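Uncharacterized protein YhfS (Escherichia coli, PDB 4J8L) is of unknown function but carries covalently bound pyridoxal 5'-phosphate and may have cysteine synthase activity. Local coordinates at residues T76-A81 and G204-D209; T114-D119 and Q133-A138; A138-T143 and Y151-V156; T159-G164 and G186-T191; A174-A179 and V240-M245. All coordinates share one frame; numbering follows the deposited sequence.

Contact 1: T76-A81 and G204-D209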
# COMPACT_ATOMS: atom_id res chain seq x y z
N THR A 76 4.42 8.79 1.52
CA THR A 76 4.09 10.18 1.22
C THR A 76 5.22 10.82 0.41
O THR A 76 4.97 11.54 -0.56
CB THR A 76 3.85 10.96 2.52
OG1 THR A 76 2.74 10.39 3.22
CG2 THR A 76 3.55 12.42 2.22
N GLY A 77 6.46 10.54 0.79
CA GLY A 77 7.60 11.05 0.04
C GLY A 77 7.64 10.54 -1.39
O GLY A 77 7.99 11.28 -2.33
N ALA A 78 7.27 9.28 -1.57
CA ALA A 78 7.26 8.68 -2.91
C ALA A 78 6.21 9.34 -3.80
O ALA A 78 6.46 9.64 -4.97
CB ALA A 78 7.03 7.17 -2.82
N ILE A 79 5.03 9.56 -3.25
CA ILE A 79 3.96 10.22 -3.99
C ILE A 79 4.33 11.65 -4.31
O ILE A 79 4.09 12.12 -5.42
CB ILE A 79 2.62 10.13 -3.24
CG1 ILE A 79 2.11 8.69 -3.33
CG2 ILE A 79 1.59 11.11 -3.83
CD1 ILE A 79 1.02 8.34 -2.31
N ARG A 80 4.93 12.36 -3.35
CA ARG A 80 5.36 13.73 -3.63
C ARG A 80 6.38 13.78 -4.77
O ARG A 80 6.26 14.58 -5.70
CB ARG A 80 5.95 14.40 -2.39
CG ARG A 80 6.27 15.88 -2.61
CD ARG A 80 7.15 16.44 -1.50
NE ARG A 80 6.49 16.41 -0.20
CZ ARG A 80 6.82 15.58 0.79
NH1 ARG A 80 7.81 14.70 0.63
NH2 ARG A 80 6.16 15.64 1.95
N ALA A 81 7.38 12.91 -4.70
CA ALA A 81 8.42 12.90 -5.72
C ALA A 81 7.85 12.52 -7.08
O ALA A 81 8.19 13.14 -8.09
CB ALA A 81 9.54 11.95 -5.32
N GLY A 204 10.74 5.17 1.06
CA GLY A 204 9.72 4.90 0.07
C GLY A 204 10.36 4.56 -1.26
O GLY A 204 11.55 4.75 -1.44
N ALA A 205 9.56 4.04 -2.19
CA ALA A 205 10.07 3.67 -3.50
C ALA A 205 9.20 4.26 -4.60
O ALA A 205 7.98 4.24 -4.50
CB ALA A 205 10.12 2.14 -3.64
N VAL A 206 9.84 4.77 -5.65
CA VAL A 206 9.14 5.12 -6.88
C VAL A 206 9.69 4.19 -7.95
O VAL A 206 10.90 4.09 -8.10
CB VAL A 206 9.37 6.57 -7.29
CG1 VAL A 206 8.53 6.91 -8.53
CG2 VAL A 206 9.00 7.51 -6.15
N VAL A 207 8.82 3.49 -8.67
CA VAL A 207 9.27 2.47 -9.61
C VAL A 207 8.53 2.67 -10.93
O VAL A 207 7.31 2.73 -10.95
CB VAL A 207 8.97 1.05 -9.08
CG1 VAL A 207 9.53 -0.01 -10.03
CG2 VAL A 207 9.54 0.84 -7.66
N GLY A 208 9.27 2.79 -12.03
CA GLY A 208 8.61 2.95 -13.32
C GLY A 208 9.51 3.45 -14.43
O GLY A 208 10.66 3.07 -14.53
N ASP A 209 8.96 4.33 -15.26
CA ASP A 209 9.65 4.82 -16.45
C ASP A 209 10.90 5.63 -16.12
O ASP A 209 10.89 6.46 -15.21
CB ASP A 209 8.69 5.65 -17.31
CG ASP A 209 7.55 4.83 -17.88
OD1 ASP A 209 7.58 3.58 -17.79
OD2 ASP A 209 6.63 5.44 -18.46
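Ala78 and Val206 face each other where helix 74-86 lies on strand 203-208, each pointing its CB at the other's segment. The pairing is small on both sides. The methyl of Ala78 settles over the strand backbone, its CB 3.5 Å from Ala205 O, while the CG2 branch of Val206 rises to the helix backbone and stands 3.5 Å from Ala78 O. Each side chain therefore leans on the main chain of the facing segment, and the two methyls meet at 3.9 Å, Ala78 CB to Val206 CG2. The valine rotamer accounts for this: CG1 is anti to the backbone N (chi1 -176°), which places CG2 on the branch beside N, the one that reaches the helix. Ala205 turns its own CB away and takes part through its carbonyl oxygen alone. No hydrogen bond crosses the contact. Close approach is helped by Gly204, which presents no side chain to the helix; its CA is 5.4 Å from that of Ala78, and a CB there would crowd the alanine methyl.

At the start of segment 76-81, near the N-terminal end of helix 74-86, Thr76 OG1 hydrogen-bonds a phosphate oxygen of the cofactor-bearing modified residue at position 196, so the helix also contributes a hydrogen bond to the cofactor phosphate. Strand 203-208 runs antiparallel to both of its neighbours, as the seventh strand does in the fold type I pyridoxal-phosphate enzymes. Ile213 and Ile216 of helix 210-219 pack beside Val206, Ile216 also touches Ala81, and Thr191 of strand 189-193 lies against Ala78.

Contact 2: T114-D119 and Q133-A138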
# COMPACT_ATOMS: atom_id res chain seq x y z
N THR A 114 -4.83 21.95 -9.40
CA THR A 114 -6.26 21.97 -9.60
C THR A 114 -6.72 20.53 -9.76
O THR A 114 -6.17 19.80 -10.59
CB THR A 114 -6.62 22.75 -10.87
OG1 THR A 114 -6.27 24.13 -10.69
CG2 THR A 114 -8.11 22.65 -11.16
N LEU A 115 -7.69 20.11 -8.97
CA LEU A 115 -8.19 18.74 -9.07
C LEU A 115 -9.35 18.61 -10.05
O LEU A 115 -10.27 19.44 -10.07
CB LEU A 115 -8.61 18.21 -7.70
CG LEU A 115 -7.49 18.06 -6.67
CD1 LEU A 115 -8.01 17.39 -5.40
CD2 LEU A 115 -6.33 17.28 -7.26
N ILE A 116 -9.29 17.57 -10.87
CA ILE A 116 -10.39 17.20 -11.74
C ILE A 116 -10.87 15.84 -11.27
O ILE A 116 -10.08 14.90 -11.19
CB ILE A 116 -9.94 17.08 -13.20
CG1 ILE A 116 -9.35 18.40 -13.70
CG2 ILE A 116 -11.09 16.62 -14.09
CD1 ILE A 116 -8.74 18.30 -15.08
N THR A 117 -12.15 15.74 -10.95
CA THR A 117 -12.68 14.54 -10.32
C THR A 117 -13.63 13.80 -11.25
O THR A 117 -14.42 14.42 -11.96
CB THR A 117 -13.43 14.92 -9.03
OG1 THR A 117 -12.51 15.54 -8.11
CG2 THR A 117 -14.02 13.71 -8.38
N VAL A 118 -13.54 12.47 -11.25
CA VAL A 118 -14.47 11.63 -12.00
C VAL A 118 -14.55 10.26 -11.33
O VAL A 118 -13.61 9.84 -10.65
CB VAL A 118 -14.03 11.49 -13.48
CG1 VAL A 118 -12.71 10.72 -13.57
CG2 VAL A 118 -15.12 10.80 -14.31
N ASP A 119 -15.67 9.58 -11.49
CA ASP A 119 -15.86 8.25 -10.91
C ASP A 119 -15.09 7.20 -11.73
O ASP A 119 -15.51 6.85 -12.82
CB ASP A 119 -17.35 7.91 -10.90
CG ASP A 119 -17.69 6.72 -10.02
OD1 ASP A 119 -16.77 6.04 -9.54
OD2 ASP A 119 -18.90 6.46 -9.82
N GLN A 133 -11.65 17.70 -20.14
CA GLN A 133 -10.94 18.52 -19.16
C GLN A 133 -9.42 18.53 -19.33
O GLN A 133 -8.73 19.36 -18.73
CB GLN A 133 -11.31 18.08 -17.74
CG GLN A 133 -12.80 18.07 -17.46
CD GLN A 133 -13.38 19.46 -17.37
OE1 GLN A 133 -12.82 20.33 -16.71
NE2 GLN A 133 -14.49 19.68 -18.05
N GLN A 134 -8.91 17.58 -20.11
CA GLN A 134 -7.48 17.50 -20.43
C GLN A 134 -6.54 17.60 -19.22
O GLN A 134 -5.73 18.52 -19.14
CB GLN A 134 -7.10 18.59 -21.45
CG GLN A 134 -7.79 18.43 -22.80
CD GLN A 134 -7.26 17.24 -23.57
OE1 GLN A 134 -6.09 17.21 -23.96
NE2 GLN A 134 -8.12 16.26 -23.80
N PRO A 135 -6.64 16.64 -18.29
CA PRO A 135 -5.75 16.72 -17.13
C PRO A 135 -4.29 16.55 -17.55
O PRO A 135 -4.02 15.89 -18.55
CB PRO A 135 -6.20 15.55 -16.25
CG PRO A 135 -6.81 14.58 -17.21
CD PRO A 135 -7.45 15.41 -18.28
N ASP A 136 -3.37 17.16 -16.81
CA ASP A 136 -1.95 17.03 -17.11
C ASP A 136 -1.36 15.71 -16.61
O ASP A 136 -0.36 15.22 -17.14
CB ASP A 136 -1.18 18.22 -16.55
CG ASP A 136 -1.62 19.53 -17.16
OD1 ASP A 136 -1.32 19.76 -18.36
OD2 ASP A 136 -2.28 20.33 -16.46
N ALA A 137 -1.98 15.14 -15.57
CA ALA A 137 -1.59 13.84 -15.06
C ALA A 137 -2.76 13.25 -14.27
O ALA A 137 -3.76 13.94 -14.02
CB ALA A 137 -0.35 13.95 -14.17
N ALA A 138 -2.64 11.99 -13.89
CA ALA A 138 -3.66 11.32 -13.09
C ALA A 138 -3.02 10.55 -11.94
O ALA A 138 -1.92 10.02 -12.07
CB ALA A 138 -4.49 10.37 -13.95
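Gln133 O accepts a hydrogen bond from Arg92 NH2 and at the same time has the methyl end of Ile116 against it, with Ile116 CD1 3.8 Å away from Gln133 O. No polar bond joins the two segments themselves; the contact is carried by Ile116, which extends from edge strand 114-118 to the place where helix 123-133 gives way to strand 137-141. Both of its branches are used. CD1 lies 3.7 Å from Gln133 CB, and on the other branch CG2 approaches the same Gln133 CB at 3.9 Å. With CG1 placed beside the backbone N (chi1 -59°), CD1 also extends to the proline ring, Ile116 CD1 to Pro135 CB being 3.9 Å. Gln133 contributes the aliphatic base of its side chain, which bends at chi2. Shortening the isoleucine to an alanine is likely to open a gap between the strand and the helix end, with Pro135 CB and Gln133 CB losing the methyl packed on them. Val129 of the same helix and Leu94 of strand 92-96 also touch Ile116. The chemistry is thus dispersive packing around a helix-to-strand connection, with Arg92 NH2 supplying a hydrogen bond, probably charge-assisted, to Gln133 O.

Contact 3: A138-T143 and Y151-V156; sequences ALVQHT and YVLADV
Strand 137-141 and helix 153-162 come together near the strand's C-terminal end, with the CA atoms of His142 and Leu153 6.6 Å apart. These elements open the beta-alpha-beta unit completed by strand 167-170, part of the large-domain fold of type I pyridoxal-phosphate enzymes.

Tyr151 provides the polar link. Its ring slides past Val140, and its hydroxyl donates to Gln141 O (OH to O 2.7 Å), in the carbonyl plane at a C=O...O angle of 145°. The same Tyr151 OH accepts from a water at 2.8 Å, and that water accepts a hydrogen bond from Gln141 N, also at 2.8 Å; both backbone polar atoms of Gln141 are thereby tied to one phenol. With CG between the backbone N and the carbonyl carbon (chi1 64°), the ring is carried across to the strand and its hydroxyl reaches Gln141 O. His96 meets the ring edge-to-face. A phenylalanine here would probably leave Gln141 O without this donor and the water less firmly held.

Beside the phenol the packing is apolar. Val140 divides its methyls: CG1 meets Leu153 CD1 at 3.6 Å, and CG2 lies 4.1 Å from Val156 CG1. The other leucine branch makes a CH-pi contact, with Leu153 CD2 over the centre of the His142 ring, 3.5 Å from the centroid and 13° off the ring normal. ND1 of the imidazole is hydrogen-bonded to Asp171 OD1, which helps hold the ring. At the strand end, Gln141 NE2 donates to Thr143 OG1, two residues on, at 2.9 Å, almost within the plane of its own amide.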
# COMPACT_ATOMS: atom_id res chain seq x y z
N ALA A 138 -2.64 11.99 -13.89
CA ALA A 138 -3.66 11.32 -13.09
C ALA A 138 -3.02 10.55 -11.94
O ALA A 138 -1.92 10.02 -12.07
CB ALA A 138 -4.49 10.37 -13.95
N LEU A 139 -3.71 10.51 -10.81
CA LEU A 139 -3.30 9.68 -9.69
C LEU A 139 -4.36 8.62 -9.47
O LEU A 139 -5.55 8.93 -9.41
CB LEU A 139 -3.11 10.52 -8.42
CG LEU A 139 -2.65 9.76 -7.17
CD1 LEU A 139 -1.61 10.55 -6.39
CD2 LEU A 139 -3.84 9.42 -6.28
N VAL A 140 -3.94 7.37 -9.35
CA VAL A 140 -4.89 6.29 -9.13
C VAL A 140 -4.49 5.53 -7.88
O VAL A 140 -3.35 5.06 -7.76
CB VAL A 140 -4.94 5.32 -10.33
CG1 VAL A 140 -6.07 4.31 -10.14
CG2 VAL A 140 -5.09 6.08 -11.65
N GLN A 141 -5.41 5.41 -6.92
CA GLN A 141 -5.11 4.62 -5.73
C GLN A 141 -5.41 3.15 -5.99
O GLN A 141 -6.45 2.81 -6.54
CB GLN A 141 -5.88 5.12 -4.50
CG GLN A 141 -5.49 4.39 -3.22
CD GLN A 141 -6.02 5.05 -1.97
OE1 GLN A 141 -6.17 6.27 -1.90
NE2 GLN A 141 -6.31 4.24 -0.95
N HIS A 142 -4.47 2.28 -5.60
CA HIS A 142 -4.63 0.85 -5.81
C HIS A 142 -5.65 0.25 -4.83
O HIS A 142 -6.62 -0.40 -5.23
CB HIS A 142 -3.26 0.16 -5.71
CG HIS A 142 -3.23 -1.22 -6.31
ND1 HIS A 142 -2.09 -1.77 -6.84
CD2 HIS A 142 -4.21 -2.15 -6.45
CE1 HIS A 142 -2.36 -2.98 -7.30
NE2 HIS A 142 -3.64 -3.24 -7.07
N THR A 143 -5.43 0.46 -3.53
CA THR A 143 -6.39 -0.02 -2.54
C THR A 143 -7.69 0.77 -2.64
O THR A 143 -7.75 1.84 -3.23
CB THR A 143 -5.85 0.09 -1.11
OG1 THR A 143 -5.43 1.43 -0.84
CG2 THR A 143 -4.68 -0.87 -0.91
N TYR A 151 -13.39 -0.77 -9.37
CA TYR A 151 -12.66 -0.65 -10.62
C TYR A 151 -11.43 -1.55 -10.70
O TYR A 151 -10.80 -1.85 -9.68
CB TYR A 151 -12.32 0.80 -10.95
CG TYR A 151 -11.38 1.52 -10.00
CD1 TYR A 151 -11.86 2.44 -9.08
CD2 TYR A 151 -10.00 1.34 -10.07
CE1 TYR A 151 -11.02 3.14 -8.25
CE2 TYR A 151 -9.14 2.04 -9.24
CZ TYR A 151 -9.66 2.94 -8.33
OH TYR A 151 -8.82 3.64 -7.49
N VAL A 152 -11.12 -1.99 -11.91
CA VAL A 152 -9.92 -2.77 -12.18
C VAL A 152 -8.79 -1.82 -12.50
O VAL A 152 -8.89 -1.03 -13.45
CB VAL A 152 -10.14 -3.72 -13.37
CG1 VAL A 152 -8.84 -4.45 -13.72
CG2 VAL A 152 -11.25 -4.72 -13.06
N LEU A 153 -7.72 -1.87 -11.70
CA LEU A 153 -6.60 -0.95 -11.85
C LEU A 153 -6.10 -0.86 -13.29
O LEU A 153 -5.98 0.24 -13.85
CB LEU A 153 -5.45 -1.35 -10.93
CG LEU A 153 -4.22 -0.43 -10.93
CD1 LEU A 153 -4.61 1.00 -10.58
CD2 LEU A 153 -3.15 -0.94 -9.98
N ALA A 154 -5.83 -2.02 -13.89
CA ALA A 154 -5.28 -2.08 -15.25
C ALA A 154 -6.17 -1.40 -16.28
O ALA A 154 -5.68 -0.79 -17.23
CB ALA A 154 -5.01 -3.52 -15.64
N ASP A 155 -7.48 -1.50 -16.09
CA ASP A 155 -8.43 -0.92 -17.04
C ASP A 155 -8.49 0.60 -16.93
O ASP A 155 -8.61 1.30 -17.94
CB ASP A 155 -9.82 -1.54 -16.88
CG ASP A 155 -9.83 -3.01 -17.21
OD1 ASP A 155 -8.88 -3.49 -17.86
OD2 ASP A 155 -10.80 -3.70 -16.83
N VAL A 156 -8.40 1.11 -15.71
CA VAL A 156 -8.35 2.55 -15.51
C VAL A 156 -7.07 3.10 -16.12
O VAL A 156 -7.08 4.12 -16.82
CB VAL A 156 -8.43 2.91 -14.02
CG1 VAL A 156 -8.13 4.38 -13.80
CG2 VAL A 156 -9.80 2.54 -13.46
O HOH W 1 -8.10 6.31 -7.04

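Contact 4: T159-G164 and G186-T191; sequences TLRAAG and GANVST
Arg161 holds one backbone oxygen, that of Gly186, with two nitrogens. The shorter and straighter bond is from Arg161 NH2 to Gly186 O, 2.7 Å long with an angle of 160°; the second, from Arg161 NE to the same Gly186 O, is longer at 3.2 Å and more bent, 136° at the hydrogen. The grip is side-on, through the NE edge of the guanidinium, and the oxygen lies close to the guanidinium plane. Seen from the acceptor the two donors differ: NE is tilted modestly from the carbonyl plane, whereas NH2 stands well above it. The side chain extends straight from helix 153-162 and then turns at chi3 (-63°), which brings the NE edge down onto the glycine carbonyl.

Asn188 sits nearby, its ND2 3.8 Å from Arg161 NH2, yet its amide is committed elsewhere. OD1 accepts from Ala167 N and ND2 donates to Asp209 OD2, linking the approach to strand 189-193 with the start of strand 167-170 and the residue following strand 203-208. At the helix end, Gly164, with positive phi, closes a Schellman motif in which Gly164 N bonds Arg161 O at 3.0 Å. Thus the arginine whose side chain reaches out also lends its carbonyl to the helix terminus. Earlier in the helix, Thr159 OG1 is bonded to Asp155 O.

Gly186 itself has a positive phi that suits a residue without a side chain. A cationic group here meets a neutral carbonyl, so the link between helix and loop is a charge-assisted hydrogen-bonded clasp in a partly buried position, with no apolar side-chain pair across it.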
# COMPACT_ATOMS: atom_id res chain seq x y z
N THR A 159 -7.16 3.16 -19.97
CA THR A 159 -7.94 4.28 -20.45
C THR A 159 -7.11 5.55 -20.45
O THR A 159 -7.12 6.32 -21.42
CB THR A 159 -9.21 4.49 -19.60
OG1 THR A 159 -10.01 3.30 -19.63
CG2 THR A 159 -10.04 5.65 -20.16
N LEU A 160 -6.37 5.76 -19.37
CA LEU A 160 -5.54 6.95 -19.21
C LEU A 160 -4.42 6.97 -20.23
O LEU A 160 -4.13 8.01 -20.82
CB LEU A 160 -4.98 7.01 -17.79
CG LEU A 160 -6.01 7.30 -16.70
CD1 LEU A 160 -5.42 7.04 -15.32
CD2 LEU A 160 -6.50 8.74 -16.81
N ARG A 161 -3.79 5.82 -20.42
CA ARG A 161 -2.70 5.71 -21.39
C ARG A 161 -3.18 5.98 -22.81
O ARG A 161 -2.48 6.63 -23.59
CB ARG A 161 -2.04 4.33 -21.30
CG ARG A 161 -0.93 4.11 -22.33
CD ARG A 161 -0.12 2.86 -22.00
NE ARG A 161 0.57 2.98 -20.71
CZ ARG A 161 1.82 3.41 -20.57
NH1 ARG A 161 2.53 3.77 -21.63
NH2 ARG A 161 2.36 3.48 -19.36
N ALA A 162 -4.37 5.49 -23.14
CA ALA A 162 -4.93 5.70 -24.48
C ALA A 162 -5.14 7.18 -24.75
O ALA A 162 -4.97 7.64 -25.88
CB ALA A 162 -6.24 4.94 -24.65
N ALA A 163 -5.50 7.92 -23.71
CA ALA A 163 -5.73 9.35 -23.84
C ALA A 163 -4.44 10.15 -23.67
O ALA A 163 -4.43 11.38 -23.79
CB ALA A 163 -6.76 9.80 -22.83
N GLY A 164 -3.35 9.45 -23.40
CA GLY A 164 -2.05 10.08 -23.26
C GLY A 164 -1.88 10.88 -21.98
O GLY A 164 -1.10 11.83 -21.94
N GLY A 186 0.35 -0.68 -16.52
CA GLY A 186 0.03 0.50 -17.30
C GLY A 186 0.45 1.86 -16.77
O GLY A 186 0.45 2.84 -17.53
N ALA A 187 0.79 1.95 -15.49
CA ALA A 187 1.17 3.23 -14.90
C ALA A 187 2.57 3.66 -15.31
O ALA A 187 3.45 2.82 -15.56
CB ALA A 187 1.07 3.17 -13.37
N ASN A 188 2.79 4.96 -15.38
CA ASN A 188 4.13 5.47 -15.64
C ASN A 188 5.05 5.29 -14.45
O ASN A 188 6.22 5.01 -14.63
CB ASN A 188 4.08 6.92 -16.11
CG ASN A 188 3.30 7.07 -17.38
OD1 ASN A 188 2.10 7.34 -17.35
ND2 ASN A 188 3.95 6.82 -18.51
N VAL A 189 4.52 5.45 -13.24
CA VAL A 189 5.25 5.08 -12.03
C VAL A 189 4.32 4.55 -10.96
O VAL A 189 3.18 5.03 -10.82
CB VAL A 189 6.06 6.26 -11.41
CG1 VAL A 189 7.33 6.56 -12.21
CG2 VAL A 189 5.19 7.51 -11.26
N SER A 190 4.82 3.56 -10.23
CA SER A 190 4.23 3.08 -8.98
C SER A 190 4.91 3.77 -7.81
O SER A 190 6.06 4.18 -7.91
CB SER A 190 4.45 1.58 -8.83
OG SER A 190 3.43 0.82 -9.45
N THR A 191 4.20 3.89 -6.69
CA THR A 191 4.82 4.42 -5.48
C THR A 191 4.39 3.58 -4.29
O THR A 191 3.26 3.09 -4.24
CB THR A 191 4.41 5.88 -5.20
OG1 THR A 191 3.00 5.94 -4.97
CG2 THR A 191 4.79 6.80 -6.33

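Contact 5: A174-A179 and V240-M245; sequences AVMKVA and VFAPVM
Met176, present as selenomethionine, runs its side chain alongside Pro243 of helix 229-261, both pointing the same way. Its CB lies against the helix, with Met176 CB 4.0 Å from Ala242 CB and 4.1 Å from Pro243 N. The next atom slides onto the proline ring: Met176 CG is 4.0 Å from Pro243 CD. The chain then bends at chi2 (-53°), which carries selenium along the ring, where Met176 SE stands 4.1 Å from Pro243 CG. The terminal Met176 CE, 4.3 Å from Pro243 CG, stays beside the ring. Leu21 and Leu239 also touch the side chain.

The backbone takes part as well: Met176 has positive phi and its carbonyl oxygen lies against the helix, where Pro243 CA makes a CA-H...O contact with Met176 O at 3.4 Å, 141° at the hydrogen. A water completes the link by donating both its protons, one to Met176 O at 2.8 Å and one to Pro243 O at 2.8 Å. The helix is kinked here, since the nitrogens of Pro243 and Val244 make no bond to the preceding turn; the proline has no N-H to offer. The proline ring and the alanine methyl give the loop an apolar surface to lie on.

In the fold this joins the loop between strands 167-170 and 189-193 to the long helix 229-261, with helix 11-28 packing on both through Leu21. Next along the loop Lys177 forms a salt bridge with Glu310, while Ala174 and Val178 rest against His142, beyond the end of strand 137-141.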
# COMPACT_ATOMS: atom_id res chain seq x y z
N ALA A 174 -0.79 -2.79 -1.25
CA ALA A 174 -1.05 -3.75 -2.32
C ALA A 174 0.22 -4.47 -2.79
O ALA A 174 0.14 -5.56 -3.36
CB ALA A 174 -1.73 -3.05 -3.51
N VAL A 175 1.37 -3.85 -2.57
CA VAL A 175 2.62 -4.38 -3.11
C VAL A 175 2.94 -5.74 -2.52
O VAL A 175 2.83 -5.93 -1.30
CB VAL A 175 3.80 -3.41 -2.87
CG1 VAL A 175 5.10 -4.00 -3.42
CG2 VAL A 175 3.51 -2.07 -3.53
N MSE A 176 3.31 -6.69 -3.39
CA MSE A 176 3.59 -8.07 -2.98
C MSE A 176 2.37 -8.84 -2.47
O MSE A 176 2.51 -9.96 -1.95
CB MSE A 176 4.72 -8.16 -1.95
CG MSE A 176 6.08 -7.80 -2.49
SE MSE A 176 6.51 -8.85 -4.10
CE MSE A 176 8.46 -8.90 -3.93
N LYS A 177 1.19 -8.25 -2.61
CA LYS A 177 -0.03 -8.90 -2.15
C LYS A 177 -0.99 -9.20 -3.30
O LYS A 177 -1.95 -9.96 -3.14
CB LYS A 177 -0.73 -8.02 -1.12
CG LYS A 177 0.04 -7.87 0.18
CD LYS A 177 -0.95 -7.56 1.30
CE LYS A 177 -0.65 -6.26 1.96
NZ LYS A 177 -1.83 -5.81 2.76
N VAL A 178 -0.73 -8.58 -4.45
CA VAL A 178 -1.51 -8.82 -5.67
C VAL A 178 -0.59 -9.13 -6.84
O VAL A 178 0.64 -8.96 -6.75
CB VAL A 178 -2.39 -7.60 -6.04
CG1 VAL A 178 -3.34 -7.25 -4.89
CG2 VAL A 178 -1.54 -6.40 -6.42
N ALA A 179 -1.17 -9.58 -7.94
CA ALA A 179 -0.36 -10.02 -9.08
C ALA A 179 0.45 -8.89 -9.73
O ALA A 179 1.62 -9.08 -10.09
CB ALA A 179 -1.23 -10.70 -10.12
N VAL A 240 11.60 -9.44 0.38
CA VAL A 240 11.71 -10.89 0.17
C VAL A 240 10.76 -11.67 1.09
O VAL A 240 10.19 -12.69 0.69
CB VAL A 240 13.17 -11.39 0.37
CG1 VAL A 240 13.24 -12.90 0.39
CG2 VAL A 240 14.07 -10.83 -0.75
N PHE A 241 10.59 -11.18 2.32
CA PHE A 241 9.70 -11.83 3.30
C PHE A 241 8.22 -11.49 3.01
O PHE A 241 7.31 -12.21 3.42
CB PHE A 241 10.00 -11.32 4.72
CG PHE A 241 11.17 -11.99 5.40
CD1 PHE A 241 11.26 -13.37 5.48
CD2 PHE A 241 12.15 -11.23 6.02
CE1 PHE A 241 12.33 -13.98 6.13
CE2 PHE A 241 13.21 -11.83 6.68
CZ PHE A 241 13.30 -13.21 6.73
N ALA A 242 7.96 -10.39 2.31
CA ALA A 242 6.60 -9.88 2.21
C ALA A 242 5.55 -10.79 1.54
O ALA A 242 4.48 -11.01 2.11
CB ALA A 242 6.58 -8.47 1.59
N PRO A 243 5.85 -11.34 0.34
CA PRO A 243 4.74 -12.03 -0.33
C PRO A 243 4.25 -13.27 0.41
O PRO A 243 3.04 -13.40 0.60
CB PRO A 243 5.29 -12.34 -1.73
CG PRO A 243 6.77 -12.18 -1.64
CD PRO A 243 7.03 -11.21 -0.53
N VAL A 244 5.15 -14.14 0.85
CA VAL A 244 4.69 -15.36 1.51
C VAL A 244 4.00 -15.06 2.84
O VAL A 244 2.97 -15.66 3.15
CB VAL A 244 5.84 -16.39 1.68
CG1 VAL A 244 5.43 -17.51 2.62
CG2 VAL A 244 6.23 -16.97 0.32
N MSE A 245 4.56 -14.13 3.62
CA MSE A 245 3.96 -13.84 4.92
C MSE A 245 2.58 -13.22 4.75
O MSE A 245 1.66 -13.49 5.52
CB MSE A 245 4.88 -12.98 5.79
CG MSE A 245 6.27 -13.63 5.95
SE MSE A 245 6.25 -15.34 6.92
CE MSE A 245 5.37 -14.55 8.43
O HOH W 2 1.12 -12.21 -0.97

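Overall arrangement
Contacts 1 to 4 all reach the seven-stranded mixed sheet, whereas contact 5 lies off it, where a loop meets helix 229-261. Contacts 1, 2, 3 and 5 are mainly buried; contact 4 is partly exposed and relies on charge-assisted hydrogen bonds. Contacts 2 and 3 share strand 137-141, and contacts 3 and 4 share helix 153-162, with Leu160 packing on Ala138 and Val140. Contacts 1 and 4 join directly through neighbouring strands, Val207 O to Ser190 N. No hydrogen bond crosses contact 1 or contact 2; contact 3 adds a direct phenol-to-carbonyl bond and a water, contact 5 a water alone. His142 links contact 3 to Ala174 and Val178 of contact 5.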